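Local structure of uncharacterized protein (Pyrococcus horikoshii, 1ZJJ) at residues B[23-28]-B[251-256]; B[101-106]-B[119-124]; B[110-115]-B[135-140]. The protein is uncharacterised but belongs to the HAD hydrolase superfamily, binds magnesium and is probably a phosphatase. All blocks are in the same frame, centred on the assembly; numbering follows the deposited sequence.

Interaction 1 (B[23-28]-B[251-256])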
loop_
_atom_site.group_PDB
_atom_site.type_symbol
_atom_site.label_atom_id
_atom_site.label_comp_id
_atom_site.label_asym_id
_atom_site.label_seq_id
_atom_site.Cartn_x
_atom_site.Cartn_y
_atom_site.Cartn_z
ATOM N N ARG B 23 37.054 9.532 0.750
ATOM C CA ARG B 23 37.796 10.230 1.807
ATOM C C ARG B 23 38.529 11.440 1.232
ATOM O O ARG B 23 38.558 12.507 1.844
ATOM C CB ARG B 23 38.812 9.303 2.483
ATOM C CG ARG B 23 39.555 9.949 3.655
ATOM C CD ARG B 23 40.731 9.084 4.110
ATOM N NE ARG B 23 41.839 9.091 3.155
ATOM C CZ ARG B 23 42.731 10.067 3.036
ATOM N NH1 ARG B 23 42.661 11.136 3.813
ATOM N NH2 ARG B 23 43.704 9.963 2.140
ATOM N N GLU B 24 39.128 11.255 0.056
ATOM C CA GLU B 24 39.843 12.345 -0.593
ATOM C C GLU B 24 38.928 13.497 -0.899
ATOM O O GLU B 24 39.280 14.638 -0.651
ATOM C CB GLU B 24 40.531 11.895 -1.891
ATOM C CG GLU B 24 41.842 11.200 -1.664
ATOM C CD GLU B 24 41.701 9.696 -1.544
ATOM O OE1 GLU B 24 40.604 9.182 -1.237
ATOM O OE2 GLU B 24 42.716 9.011 -1.769
ATOM N N LEU B 25 37.756 13.184 -1.440
ATOM C CA LEU B 25 36.770 14.201 -1.762
ATOM C C LEU B 25 36.445 15.019 -0.519
ATOM O O LEU B 25 36.549 16.239 -0.533
ATOM C CB LEU B 25 35.488 13.557 -2.284
ATOM C CG LEU B 25 34.306 14.532 -2.465
ATOM C CD1 LEU B 25 34.694 15.688 -3.390
ATOM C CD2 LEU B 25 33.119 13.775 -3.029
ATOM N N ILE B 26 36.048 14.336 0.549
ATOM C CA ILE B 26 35.705 14.998 1.800
ATOM C C ILE B 26 36.875 15.808 2.369
ATOM O O ILE B 26 36.673 16.892 2.920
ATOM C CB ILE B 26 35.215 13.970 2.853
ATOM C CG1 ILE B 26 33.956 13.264 2.342
ATOM C CG2 ILE B 26 34.921 14.670 4.169
ATOM C CD1 ILE B 26 32.807 14.212 2.003
ATOM N N GLU B 27 38.097 15.297 2.241
ATOM C CA GLU B 27 39.254 16.036 2.737
ATOM C C GLU B 27 39.474 17.263 1.872
ATOM O O GLU B 27 39.971 18.293 2.332
ATOM C CB GLU B 27 40.522 15.171 2.729
ATOM C CG GLU B 27 40.916 14.697 4.111
ATOM C CD GLU B 27 40.643 15.755 5.165
ATOM O OE1 GLU B 27 41.238 16.854 5.092
ATOM O OE2 GLU B 27 39.814 15.488 6.061
ATOM N N PHE B 28 39.083 17.149 0.609
ATOM C CA PHE B 28 39.222 18.246 -0.333
ATOM C C PHE B 28 38.213 19.369 -0.068
ATOM O O PHE B 28 38.560 20.549 -0.121
ATOM C CB PHE B 28 39.043 17.729 -1.764
ATOM C CG PHE B 28 39.067 18.809 -2.801
ATOM C CD1 PHE B 28 40.256 19.453 -3.132
ATOM C CD2 PHE B 28 37.898 19.195 -3.438
ATOM C CE1 PHE B 28 40.273 20.466 -4.083
ATOM C CE2 PHE B 28 37.904 20.208 -4.393
ATOM C CZ PHE B 28 39.093 20.846 -4.718
ATOM N N PRO B 251 31.186 9.787 -13.058
ATOM C CA PRO B 251 31.389 8.365 -12.772
ATOM C C PRO B 251 31.152 8.064 -11.287
ATOM O O PRO B 251 30.527 7.060 -10.928
ATOM C CB PRO B 251 32.844 8.139 -13.178
ATOM C CG PRO B 251 33.039 9.141 -14.284
ATOM C CD PRO B 251 32.371 10.364 -13.715
ATOM N N SER B 252 31.669 8.944 -10.433
ATOM C CA SER B 252 31.528 8.808 -8.986
ATOM C C SER B 252 31.817 10.158 -8.342
ATOM O O SER B 252 32.224 11.109 -9.017
ATOM C CB SER B 252 32.501 7.755 -8.440
ATOM O OG SER B 252 33.823 8.262 -8.343
ATOM N N VAL B 253 31.614 10.253 -7.033
ATOM C CA VAL B 253 31.861 11.511 -6.346
ATOM C C VAL B 253 33.342 11.880 -6.342
ATOM O O VAL B 253 33.693 13.031 -6.097
ATOM C CB VAL B 253 31.363 11.471 -4.895
ATOM C CG1 VAL B 253 29.848 11.299 -4.880
ATOM C CG2 VAL B 253 32.056 10.344 -4.138
ATOM N N TYR B 254 34.213 10.913 -6.612
ATOM C CA TYR B 254 35.639 11.216 -6.625
ATOM C C TYR B 254 35.956 12.231 -7.720
ATOM O O TYR B 254 36.774 13.130 -7.529
ATOM C CB TYR B 254 36.470 9.947 -6.840
ATOM C CG TYR B 254 37.957 10.224 -6.931
ATOM C CD1 TYR B 254 38.656 10.755 -5.849
ATOM C CD2 TYR B 254 38.657 9.981 -8.113
ATOM C CE1 TYR B 254 40.016 11.040 -5.942
ATOM C CE2 TYR B 254 40.016 10.261 -8.217
ATOM C CZ TYR B 254 40.689 10.790 -7.132
ATOM O OH TYR B 254 42.034 11.065 -7.241
ATOM N N GLU B 255 35.296 12.084 -8.864
ATOM C CA GLU B 255 35.501 12.983 -9.994
ATOM C C GLU B 255 35.059 14.419 -9.712
ATOM O O GLU B 255 35.345 15.327 -10.496
ATOM C CB GLU B 255 34.773 12.456 -11.233
ATOM C CG GLU B 255 35.480 11.306 -11.953
ATOM C CD GLU B 255 35.566 10.032 -11.129
ATOM O OE1 GLU B 255 34.533 9.598 -10.579
ATOM O OE2 GLU B 255 36.669 9.456 -11.039
ATOM N N LEU B 256 34.362 14.626 -8.598
ATOM C CA LEU B 256 33.916 15.965 -8.230
ATOM C C LEU B 256 35.109 16.850 -7.917
ATOM O O LEU B 256 35.027 18.067 -8.026
ATOM C CB LEU B 256 33.008 15.928 -6.997
ATOM C CG LEU B 256 31.497 15.881 -7.213
ATOM C CD1 LEU B 256 30.803 15.904 -5.845
ATOM C CD2 LEU B 256 31.050 17.069 -8.054
#
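Leu-25, on helix 22-31, carries most of this apolar contact. It points at the turn of residues 253-256. Its CD2 methyl comes within 3.4 Å of Val-253 CB, tighter than usual carbon packing. The same CD2 also sits 3.2 Å from the backbone O of Val-253. The two side chains cross at about a right angle. The other branch, CD1, rests 4.0 Å from Leu-256 CB. With CG anti to the backbone N (chi1 172°), Leu-25 lays CD2 against Val-253 and CD1 against Leu-256. Replacing it with alanine would probably open a gap between the helix and the turn, leaving Val-253 and Leu-256 without the methyls they pack on.

A looser contact involves the more exposed Tyr-254: Glu-24 CB meets the edge of its ring, 4.2 Å from CE1.

The side-chain hydrogen bonds lie within segment 251-256. Ser-252 OG accepts from Tyr-254 N in an ST turn. It also donates to Glu-255 OE1 at 2.7 Å, on the syn side of the carboxylate. The hydroxyl thus links Tyr-254 N and the Glu-255 carboxylate across the turn that carries Val-253.

Phe-6 of strand 2-6 touches Leu-25, Val-253 and Leu-256, and Val-253 also packs on Val-11. The side chain of Val-253 is about 10 Å from the magnesium ion held by Asp-7, Asp-9 and Asp-210. The contact thus joins an early helix to the C-terminal region, beside strand 2-6, an arrangement that belongs to the Rossmann-like HAD core.

Interaction 2 (B[101-106]-B[119-124])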
loop_
_atom_site.group_PDB
_atom_site.type_symbol
_atom_site.label_atom_id
_atom_site.label_comp_id
_atom_site.label_asym_id
_atom_site.label_seq_id
_atom_site.Cartn_x
_atom_site.Cartn_y
_atom_site.Cartn_z
ATOM N N LEU B 101 10.827 15.107 20.238
ATOM C CA LEU B 101 9.859 16.196 20.151
ATOM C C LEU B 101 9.245 16.410 21.529
ATOM O O LEU B 101 8.881 17.528 21.904
ATOM C CB LEU B 101 8.751 15.858 19.147
ATOM C CG LEU B 101 8.957 16.274 17.691
ATOM C CD1 LEU B 101 7.818 15.737 16.832
ATOM C CD2 LEU B 101 9.024 17.788 17.603
ATOM N N GLY B 102 9.136 15.322 22.284
ATOM C CA GLY B 102 8.573 15.404 23.617
ATOM C C GLY B 102 7.070 15.593 23.621
ATOM O O GLY B 102 6.494 15.935 24.647
ATOM N N TRP B 103 6.425 15.356 22.483
ATOM C CA TRP B 103 4.979 15.517 22.383
ATOM C C TRP B 103 4.211 14.346 22.980
ATOM O O TRP B 103 3.013 14.451 23.258
ATOM C CB TRP B 103 4.574 15.701 20.914
ATOM C CG TRP B 103 5.022 17.009 20.312
ATOM C CD1 TRP B 103 5.785 17.975 20.909
ATOM C CD2 TRP B 103 4.743 17.483 18.987
ATOM N NE1 TRP B 103 5.999 19.018 20.038
ATOM C CE2 TRP B 103 5.372 18.742 18.851
ATOM C CE3 TRP B 103 4.025 16.963 17.899
ATOM C CZ2 TRP B 103 5.301 19.491 17.671
ATOM C CZ3 TRP B 103 3.955 17.707 16.726
ATOM C CH2 TRP B 103 4.592 18.959 16.624
ATOM N N GLY B 104 4.904 13.231 23.186
ATOM C CA GLY B 104 4.256 12.057 23.734
ATOM C C GLY B 104 3.867 11.080 22.641
ATOM O O GLY B 104 3.181 11.441 21.677
ATOM N N ILE B 105 4.301 9.834 22.794
ATOM C CA ILE B 105 4.006 8.791 21.817
ATOM C C ILE B 105 2.996 7.777 22.329
ATOM O O ILE B 105 3.125 7.274 23.440
ATOM C CB ILE B 105 5.281 8.013 21.427
ATOM C CG1 ILE B 105 6.245 8.934 20.678
ATOM C CG2 ILE B 105 4.916 6.789 20.583
ATOM C CD1 ILE B 105 7.575 8.288 20.351
ATOM N N VAL B 106 1.983 7.491 21.520
ATOM C CA VAL B 106 0.983 6.493 21.877
ATOM C C VAL B 106 1.537 5.157 21.382
ATOM O O VAL B 106 1.738 4.970 20.177
ATOM C CB VAL B 106 -0.374 6.764 21.180
ATOM C CG1 VAL B 106 -1.358 5.635 21.496
ATOM C CG2 VAL B 106 -0.940 8.099 21.641
ATOM N N VAL B 119 -4.756 10.214 19.330
ATOM C CA VAL B 119 -3.608 10.537 18.480
ATOM C C VAL B 119 -3.865 11.765 17.608
ATOM O O VAL B 119 -4.902 11.854 16.953
ATOM C CB VAL B 119 -3.258 9.356 17.547
ATOM C CG1 VAL B 119 -2.251 9.806 16.481
ATOM C CG2 VAL B 119 -2.699 8.206 18.361
ATOM N N LYS B 120 -2.920 12.703 17.594
ATOM C CA LYS B 120 -3.061 13.918 16.791
ATOM C C LYS B 120 -2.208 13.879 15.514
ATOM O O LYS B 120 -2.514 14.562 14.533
ATOM C CB LYS B 120 -2.676 15.150 17.622
ATOM C CG LYS B 120 -3.606 15.441 18.795
ATOM C CD LYS B 120 -5.012 15.767 18.309
ATOM C CE LYS B 120 -5.974 16.006 19.470
ATOM N NZ LYS B 120 -5.696 17.278 20.199
ATOM N N HIS B 121 -1.145 13.082 15.537
ATOM C CA HIS B 121 -0.247 12.963 14.390
ATOM C C HIS B 121 0.179 11.516 14.157
ATOM O O HIS B 121 0.554 10.812 15.097
ATOM C CB HIS B 121 1.018 13.808 14.615
ATOM C CG HIS B 121 0.746 15.230 14.995
ATOM N ND1 HIS B 121 0.176 16.140 14.130
ATOM C CD2 HIS B 121 0.967 15.904 16.152
ATOM C CE1 HIS B 121 0.058 17.309 14.734
ATOM N NE2 HIS B 121 0.531 17.191 15.964
ATOM N N VAL B 122 0.116 11.075 12.904
ATOM C CA VAL B 122 0.550 9.732 12.546
ATOM C C VAL B 122 1.769 9.891 11.639
ATOM O O VAL B 122 1.693 10.538 10.596
ATOM C CB VAL B 122 -0.542 8.951 11.796
ATOM C CG1 VAL B 122 0.001 7.592 11.374
ATOM C CG2 VAL B 122 -1.763 8.774 12.690
ATOM N N VAL B 123 2.898 9.328 12.058
ATOM C CA VAL B 123 4.142 9.424 11.298
ATOM C C VAL B 123 4.513 8.038 10.767
ATOM O O VAL B 123 4.651 7.078 11.532
ATOM C CB VAL B 123 5.280 9.986 12.179
ATOM C CG1 VAL B 123 6.578 10.042 11.388
ATOM C CG2 VAL B 123 4.920 11.388 12.665
ATOM N N VAL B 124 4.677 7.945 9.451
ATOM C CA VAL B 124 4.972 6.676 8.804
ATOM C C VAL B 124 6.291 6.677 8.054
ATOM O O VAL B 124 6.496 7.482 7.150
ATOM C CB VAL B 124 3.854 6.316 7.799
ATOM C CG1 VAL B 124 4.059 4.907 7.243
ATOM C CG2 VAL B 124 2.494 6.449 8.467
#
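His-121 meets Trp-103 with an imidazole whose two nitrogens are both hydrogen-bonded. ND1 is bonded to Thr-147 OG1, and NE2 to the backbone O of Asp-82. These partners come from two separate parts of the chain, and together they fix the rotation of the ring. The site lies in the second, smaller parallel sheet of the chain, consistent with the cap domain of a HAD hydrolase. Here strand 121-124 runs beside strand 86-89.

The two rings meet obliquely. Their planes are 42° apart, with the centroid of the tryptophan six-membered ring 5.3 Å from that of His-121. The approach is made by one corner of the indole. Trp-103 CZ3 lies 3.5 Å from His-121 CD2 and just as close to NE2, while CE3 is 3.7 Å from CD2. With CG anti to the carbonyl carbon (chi1 -69°) and chi2 near 4°, the CE3-CZ3 side of the Trp-103 indole faces His-121. Leu-101 CD1 sits over one face of the indole, and Lys-120 CB over one face of the imidazole. Met-77 of helix 69-80 and Pro-83 also touch Trp-103.

Gly-102, with positive phi, leaves the end of helix 92-101. At Gly-104 a side chain would collide with the carbonyl O of Trp-103, which calls for glycine. Gly-104 and Val-106 then bond to Ile-86 through their backbones, while Lys-120 and His-121 bond to Lys-85.

A second, purely apolar contact closes the far end of the loop. Val-106 and Val-119 approach obliquely, and the CG2 methyl of Val-106 lies 3.7 Å from CG2 of Val-119.

Interaction 3 (B[110-115]-B[135-140])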
loop_
_atom_site.group_PDB
_atom_site.type_symbol
_atom_site.label_atom_id
_atom_site.label_comp_id
_atom_site.label_asym_id
_atom_site.label_seq_id
_atom_site.Cartn_x
_atom_site.Cartn_y
_atom_site.Cartn_z
ATOM N N GLU B 110 -1.094 0.927 24.168
ATOM C CA GLU B 110 -2.042 1.961 24.558
ATOM C C GLU B 110 -3.095 2.060 23.455
ATOM O O GLU B 110 -4.277 2.250 23.731
ATOM C CB GLU B 110 -1.313 3.295 24.751
ATOM C CG GLU B 110 -0.233 3.223 25.822
ATOM C CD GLU B 110 0.546 4.516 25.972
ATOM O OE1 GLU B 110 0.959 5.090 24.942
ATOM O OE2 GLU B 110 0.757 4.947 27.125
ATOM N N ALA B 111 -2.658 1.900 22.206
ATOM C CA ALA B 111 -3.564 1.949 21.061
ATOM C C ALA B 111 -4.605 0.835 21.169
ATOM O O ALA B 111 -5.790 1.048 20.893
ATOM C CB ALA B 111 -2.778 1.803 19.753
ATOM N N ARG B 112 -4.159 -0.355 21.563
ATOM C CA ARG B 112 -5.067 -1.496 21.715
ATOM C C ARG B 112 -6.143 -1.202 22.753
ATOM O O ARG B 112 -7.238 -1.764 22.700
ATOM C CB ARG B 112 -4.300 -2.742 22.152
ATOM C CG ARG B 112 -3.313 -3.257 21.136
ATOM C CD ARG B 112 -2.438 -4.334 21.735
ATOM N NE ARG B 112 -1.360 -4.691 20.824
ATOM C CZ ARG B 112 -0.212 -5.235 21.203
ATOM N NH1 ARG B 112 0.012 -5.493 22.485
ATOM N NH2 ARG B 112 0.723 -5.503 20.301
ATOM N N GLN B 113 -5.816 -0.333 23.703
ATOM C CA GLN B 113 -6.747 0.045 24.759
ATOM C C GLN B 113 -7.662 1.175 24.294
ATOM O O GLN B 113 -8.517 1.643 25.045
ATOM C CB GLN B 113 -5.963 0.464 26.002
ATOM C CG GLN B 113 -5.090 -0.657 26.556
ATOM C CD GLN B 113 -4.051 -0.171 27.554
ATOM O OE1 GLN B 113 -3.985 1.021 27.863
ATOM N NE2 GLN B 113 -3.236 -1.090 28.066
ATOM N N GLY B 114 -7.468 1.614 23.052
ATOM C CA GLY B 114 -8.300 2.667 22.493
ATOM C C GLY B 114 -7.688 4.053 22.383
ATOM O O GLY B 114 -8.361 4.988 21.937
ATOM N N SER B 115 -6.424 4.191 22.777
ATOM C CA SER B 115 -5.736 5.484 22.741
ATOM C C SER B 115 -5.485 6.046 21.344
ATOM O O SER B 115 -5.050 7.190 21.207
ATOM C CB SER B 115 -4.406 5.397 23.492
ATOM O OG SER B 115 -4.620 5.126 24.868
ATOM N N LEU B 135 -1.201 -0.825 10.682
ATOM C CA LEU B 135 -1.935 -0.130 9.626
ATOM C C LEU B 135 -3.346 0.221 10.092
ATOM O O LEU B 135 -3.887 1.275 9.747
ATOM C CB LEU B 135 -2.036 -1.007 8.372
ATOM C CG LEU B 135 -0.728 -1.290 7.637
ATOM C CD1 LEU B 135 -0.994 -2.235 6.473
ATOM C CD2 LEU B 135 -0.130 0.028 7.143
ATOM N N LYS B 136 -3.939 -0.679 10.869
ATOM C CA LYS B 136 -5.286 -0.483 11.383
ATOM C C LYS B 136 -5.387 0.763 12.268
ATOM O O LYS B 136 -6.178 1.662 11.994
ATOM C CB LYS B 136 -5.721 -1.721 12.172
ATOM C CG LYS B 136 -7.121 -1.618 12.771
ATOM C CD LYS B 136 -7.433 -2.803 13.679
ATOM C CE LYS B 136 -6.509 -2.864 14.892
ATOM N NZ LYS B 136 -6.902 -3.961 15.827
ATOM N N TYR B 137 -4.590 0.821 13.330
ATOM C CA TYR B 137 -4.634 1.976 14.220
ATOM C C TYR B 137 -4.229 3.269 13.526
ATOM O O TYR B 137 -4.787 4.330 13.809
ATOM C CB TYR B 137 -3.770 1.725 15.458
ATOM C CG TYR B 137 -4.411 0.720 16.380
ATOM C CD1 TYR B 137 -5.688 0.946 16.886
ATOM C CD2 TYR B 137 -3.782 -0.485 16.687
ATOM C CE1 TYR B 137 -6.333 -0.009 17.669
ATOM C CE2 TYR B 137 -4.418 -1.453 17.473
ATOM C CZ TYR B 137 -5.695 -1.203 17.957
ATOM O OH TYR B 137 -6.348 -2.140 18.727
ATOM N N ALA B 138 -3.277 3.186 12.602
ATOM C CA ALA B 138 -2.851 4.380 11.881
ATOM C C ALA B 138 -4.023 4.897 11.049
ATOM O O ALA B 138 -4.265 6.100 10.971
ATOM C CB ALA B 138 -1.661 4.056 10.979
ATOM N N THR B 139 -4.745 3.977 10.419
ATOM C CA THR B 139 -5.893 4.327 9.600
ATOM C C THR B 139 -7.006 4.926 10.460
ATOM O O THR B 139 -7.593 5.953 10.109
ATOM C CB THR B 139 -6.429 3.079 8.851
ATOM O OG1 THR B 139 -5.464 2.665 7.877
ATOM C CG2 THR B 139 -7.744 3.376 8.156
ATOM N N LEU B 140 -7.298 4.279 11.583
ATOM C CA LEU B 140 -8.340 4.767 12.480
ATOM C C LEU B 140 -7.995 6.171 12.963
ATOM O O LEU B 140 -8.847 7.055 12.973
ATOM C CB LEU B 140 -8.502 3.823 13.678
ATOM C CG LEU B 140 -9.163 2.470 13.376
ATOM C CD1 LEU B 140 -9.102 1.566 14.590
ATOM C CD2 LEU B 140 -10.605 2.699 12.954
#
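Ala-111 sets its methyl over one face of the Tyr-137 ring. CB is 4.0 Å from the ring centroid and only 15° off the ring normal, a CH-pi contact. It joins helix 108-115 to helix 132-143 in what is probably the cap domain of this HAD protein.

Tyr-137 is held from both faces. Opposite Ala-111, Lys-136 bends at chi3 and places CE 3.5 Å above the ring plane, toward the rim. Tyr-137 CG is anti to its own carbonyl carbon (chi1 -72°), and the ring reaches helix 108-115. The ring then runs along the backbone there. CE1 comes to 3.4 Å from the backbone O of Ala-111. The hydroxyl end reaches further, and Tyr-137 OH lies 3.3 Å from Arg-112 CA.

Arg-112 crosses the tyrosine at about a right angle. Its CB and CG touch the hydroxyl loosely, and the guanidinium plane is turned 51° from the ring. The charged end is used elsewhere: NH1 forms a salt bridge with Asp-109, and NE one with Glu-133. Trp-116 meets the tyrosine ring too. On the second subunit, Glu-161 packs on Tyr-137 and Tyr-164 on Lys-136, so helix 132-143 also takes part in the subunit interface.

The helix bearing Ala-111 stops here in a Schellman motif. Gly-114, at positive phi, is the C-prime residue; its N bonds to Ala-111 O, and Ser-115 N to Glu-110 O. In the partner helix, Leu-135 O takes two donors from opposite faces of its carbonyl plane: Thr-139 N, and Thr-139 OG1 at 2.8 Å.

In the fold
All three contacts are largely buried. Interaction 2 has no exposed touching residue, while Tyr-254 in interaction 1 and Arg-112 in interaction 3 are exposed. Interaction 1 ties distant ends of the chain together in the six-stranded core near the magnesium site. Interactions 2 and 3 lie on the opposite side of the chain's centre, with centres about 40 and 47 Å from that of interaction 1. They adjoin: Val-106 packs on Ser-115, and Val-122 on Ala-138. The helices of interaction 3 flank strand 121-124 in sequence. Interaction 1 is mainly aliphatic. Interaction 2 adds an oblique aromatic pair with a hydrogen-bonded histidine, and interaction 3 a methyl-on-ring contact between helices. Interaction 3 alone touches the second subunit.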